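Local coordinates for protein (2Z,6E)-hedycaryol synthase (Kitasatospora setae, PDB 4MC3) that catalyses the magnesium-dependent 1,11-cyclization of (2E,6E)-farnesyl diphosphate with water to (2Z,6E)-hedycaryol, releasing diphosphate, at residues Pro61-Asp66 with Glu189-Ile194. Sequence-based numbering, arbitrary orientation.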
ATOM      1  N   PRO A  61       5.680   0.165  11.751  1.00 18.19           N
ATOM      2  CA  PRO A  61       6.654   0.480  12.819  1.00 20.86           C
ATOM      3  C   PRO A  61       6.349  -0.059  14.181  1.00 21.10           C
ATOM      4  O   PRO A  61       7.269  -0.239  14.978  1.00 22.65           O
ATOM      5  CB  PRO A  61       6.692   2.021  12.821  1.00 22.10           C
ATOM      6  CG  PRO A  61       5.322   2.407  12.258  1.00 22.18           C
ATOM      7  CD  PRO A  61       5.107   1.368  11.159  1.00 19.82           C
ATOM      8  N   ARG A  62       5.066  -0.327  14.469  1.00 19.26           N
ATOM      9  CA  ARG A  62       4.622  -0.785  15.766  1.00 20.11           C
ATOM     10  C   ARG A  62       4.431  -2.304  15.864  1.00 20.35           C
ATOM     11  O   ARG A  62       3.987  -2.811  16.900  1.00 23.20           O
ATOM     12  CB  ARG A  62       3.312  -0.084  16.138  1.00 24.20           C
ATOM     13  CG  ARG A  62       3.574   1.437  16.196  1.00 24.48           C
ATOM     14  CD  ARG A  62       2.282   2.201  16.447  1.00 29.61           C
ATOM     15  NE  ARG A  62       2.539   3.646  16.489  1.00 26.43           N
ATOM     16  CZ  ARG A  62       1.721   4.552  17.049  1.00 29.55           C
ATOM     17  NH1 ARG A  62       0.596   4.146  17.599  1.00 34.47           N
ATOM     18  NH2 ARG A  62       2.046   5.840  17.088  1.00 26.53           N
ATOM     19  N   ALA A  63       4.662  -3.006  14.763  1.00 19.45           N
ATOM     20  CA  ALA A  63       4.419  -4.425  14.784  1.00 18.90           C
ATOM     21  C   ALA A  63       5.404  -5.209  15.637  1.00 21.30           C
ATOM     22  O   ALA A  63       6.576  -4.847  15.746  1.00 21.75           O
ATOM     23  CB  ALA A  63       4.521  -4.927  13.363  1.00 19.88           C
ATOM     24  N   ASP A  64       4.941  -6.315  16.183  1.00 21.85           N
ATOM     25  CA  ASP A  64       5.812  -7.328  16.730  1.00 23.28           C
ATOM     26  C   ASP A  64       6.619  -8.015  15.609  1.00 22.51           C
ATOM     27  O   ASP A  64       6.326  -7.863  14.420  1.00 20.76           O
ATOM     28  CB  ASP A  64       4.917  -8.337  17.454  1.00 25.51           C
ATOM     29  CG  ASP A  64       3.940  -9.002  16.508  1.00 28.01           C
ATOM     30  OD1 ASP A  64       2.905  -8.400  16.145  1.00 27.36           O
ATOM     31  OD2 ASP A  64       4.225 -10.141  16.121  1.00 29.36           O
ATOM     32  N   LEU A  65       7.653  -8.760  15.964  1.00 23.02           N
ATOM     33  CA  LEU A  65       8.518  -9.414  15.024  1.00 22.29           C
ATOM     34  C   LEU A  65       7.755 -10.339  14.055  1.00 22.32           C
ATOM     35  O   LEU A  65       8.037 -10.315  12.845  1.00 23.74           O
ATOM     36  CB  LEU A  65       9.552 -10.254  15.771  1.00 24.74           C
ATOM     37  CG  LEU A  65      10.475 -11.084  14.908  1.00 24.94           C
ATOM     38  CD1 LEU A  65      11.307 -10.318  13.903  1.00 27.21           C
ATOM     39  CD2 LEU A  65      11.389 -11.910  15.841  1.00 31.18           C
ATOM     40  N   ASP A  66       6.820 -11.143  14.584  1.00 22.99           N
ATOM     41  CA  ASP A  66       6.027 -12.153  13.779  1.00 24.31           C
ATOM     42  C   ASP A  66       5.222 -11.415  12.704  1.00 22.38           C
ATOM     43  O   ASP A  66       5.316 -11.742  11.516  1.00 22.91           O
ATOM     44  CB  ASP A  66       5.117 -13.060  14.610  1.00 26.93           C
ATOM     45  CG  ASP A  66       5.903 -14.044  15.489  1.00 41.69           C
ATOM     46  OD1 ASP A  66       7.097 -14.343  15.201  1.00 47.17           O
ATOM     47  OD2 ASP A  66       5.300 -14.544  16.456  1.00 51.01           O
ATOM     48  N   GLU A 189      -3.409  -5.046  11.104  1.00 16.84           N
ATOM     49  CA  GLU A 189      -4.362  -5.542  12.085  1.00 16.77           C
ATOM     50  C   GLU A 189      -3.792  -6.775  12.824  1.00 20.22           C
ATOM     51  O   GLU A 189      -4.215  -7.051  13.938  1.00 21.19           O
ATOM     52  CB  GLU A 189      -5.689  -5.864  11.461  1.00 18.27           C
ATOM     53  CG  GLU A 189      -6.395  -4.687  10.865  1.00 18.24           C
ATOM     54  CD  GLU A 189      -7.857  -4.967  10.516  1.00 19.54           C
ATOM     55  OE1 GLU A 189      -8.574  -5.578  11.362  1.00 19.37           O
ATOM     56  OE2 GLU A 189      -8.298  -4.579   9.398  1.00 19.65           O
ATOM     57  N   LEU A 190      -2.849  -7.491  12.224  1.00 18.34           N
ATOM     58  CA  LEU A 190      -2.284  -8.672  12.833  1.00 19.48           C
ATOM     59  C   LEU A 190      -1.546  -8.327  14.140  1.00 21.43           C
ATOM     60  O   LEU A 190      -1.420  -9.199  15.011  1.00 24.00           O
ATOM     61  CB  LEU A 190      -1.365  -9.380  11.880  1.00 19.86           C
ATOM     62  CG  LEU A 190      -2.023 -10.348  10.895  1.00 23.19           C
ATOM     63  CD1 LEU A 190      -3.036  -9.779   9.980  1.00 23.68           C
ATOM     64  CD2 LEU A 190      -1.017 -11.032  10.010  1.00 24.71           C
ATOM     65  N   ARG A 191      -1.072  -7.085  14.290  1.00 19.41           N
ATOM     66  CA  ARG A 191      -0.330  -6.716  15.501  1.00 20.25           C
ATOM     67  C   ARG A 191      -1.173  -6.036  16.566  1.00 22.67           C
ATOM     68  O   ARG A 191      -0.689  -5.791  17.688  1.00 25.68           O
ATOM     69  CB  ARG A 191       0.899  -5.878  15.187  1.00 21.94           C
ATOM     70  CG  ARG A 191       0.686  -4.523  14.579  1.00 21.28           C
ATOM     71  CD  ARG A 191       0.561  -3.392  15.567  1.00 21.56           C
ATOM     72  NE  ARG A 191       0.134  -2.186  14.889  1.00 21.23           N
ATOM     73  CZ  ARG A 191      -0.178  -1.050  15.480  1.00 20.47           C
ATOM     74  NH1 ARG A 191      -0.072  -0.940  16.812  1.00 22.90           N
ATOM     75  NH2 ARG A 191      -0.645  -0.046  14.775  1.00 22.47           N
ATOM     76  N   LEU A 192      -2.425  -5.741  16.258  1.00 21.39           N
ATOM     77  CA  LEU A 192      -3.329  -5.095  17.193  1.00 22.73           C
ATOM     78  C   LEU A 192      -3.795  -6.188  18.225  1.00 22.54           C
ATOM     79  O   LEU A 192      -3.698  -7.360  17.958  1.00 24.41           O
ATOM     80  CB  LEU A 192      -4.533  -4.531  16.447  1.00 22.89           C
ATOM     81  CG  LEU A 192      -4.242  -3.453  15.383  1.00 21.72           C
ATOM     82  CD1 LEU A 192      -5.521  -3.072  14.669  1.00 23.32           C
ATOM     83  CD2 LEU A 192      -3.574  -2.240  15.987  1.00 25.07           C
ATOM     84  N   PRO A 193      -4.275  -5.737  19.381  1.00 30.05           N
ATOM     85  CA  PRO A 193      -4.854  -6.632  20.394  1.00 34.60           C
ATOM     86  C   PRO A 193      -6.064  -7.382  19.873  1.00 34.25           C
ATOM     87  O   PRO A 193      -6.287  -8.504  20.277  1.00 42.12           O
ATOM     88  CB  PRO A 193      -5.251  -5.668  21.524  1.00 38.26           C
ATOM     89  CG  PRO A 193      -4.312  -4.515  21.354  1.00 41.12           C
ATOM     90  CD  PRO A 193      -4.193  -4.350  19.850  1.00 30.13           C
ATOM     91  N   ILE A 194      -6.772  -6.805  18.909  1.00 31.27           N
ATOM     92  CA  ILE A 194      -7.830  -7.521  18.254  1.00 25.25           C
ATOM     93  C   ILE A 194      -7.964  -6.937  16.862  1.00 23.37           C
ATOM     94  O   ILE A 194      -7.536  -5.788  16.604  1.00 24.16           O
ATOM     95  CB  ILE A 194      -9.166  -7.402  18.990  1.00 29.78           C
ATOM     96  CG1 ILE A 194      -9.568  -5.927  19.076  1.00 29.26           C
ATOM     97  CG2 ILE A 194      -9.079  -8.194  20.316  1.00 36.38           C
ATOM     98  CD1 ILE A 194     -10.907  -5.778  19.732  1.00 45.91           C
TER
HETATM   99  O   HOH W   1       1.308  -2.522  18.854  1.00 33.12           O
HETATM  100  O   HOH W   2       1.570  -7.377  18.554  1.00 44.18           O
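Arg191 lays its aliphatic stem along the backbone of Ala63, CG standing 3.7 Å from Ala63 CA, and this is the tight part of the contact. The small Ala63 suits the spot because its methyl meets the same stem without holding it off. A bend at chi2 (91°) then carries the guanidinium back over Leu192, so that the flat group lies sandwiched: Leu192 CD2 sits over the centre of one face, while Arg62 CB, 3.6 Å from Arg191 NH1, meets the other nearer the rim. The two guanidinium planes stand 73° apart, and Asp294 forms salt bridges with both arginines, which probably eases their like charges; Asp188 takes Arg191 NE and Glu16 takes Arg62 NE.

On the looser side no hydrogen bond joins the segments directly, and water bridges them. One molecule accepts from Arg191 NH1 at 2.9 Å and donates weakly to Arg62 O; a second donates to both Asp64 OD1 and Arg191 O. Asp64 OD1 also lies 3.4 Å from Arg191 CB and bonds Thr67; a carboxylate suits this N-cap of helix 65-84 because it can accept from backbone N-H groups there.

With an alanine in place of Arg191, Asp188 and Asp294 would each probably lose an arginine partner, and a gap would open between Arg62 and Leu192.

Away from the active site of this all-helical class I terpene cyclase, the contact joins the start of helix 65-84 to the loop after helix 181-188, with helix 286-309 packing against both arginines.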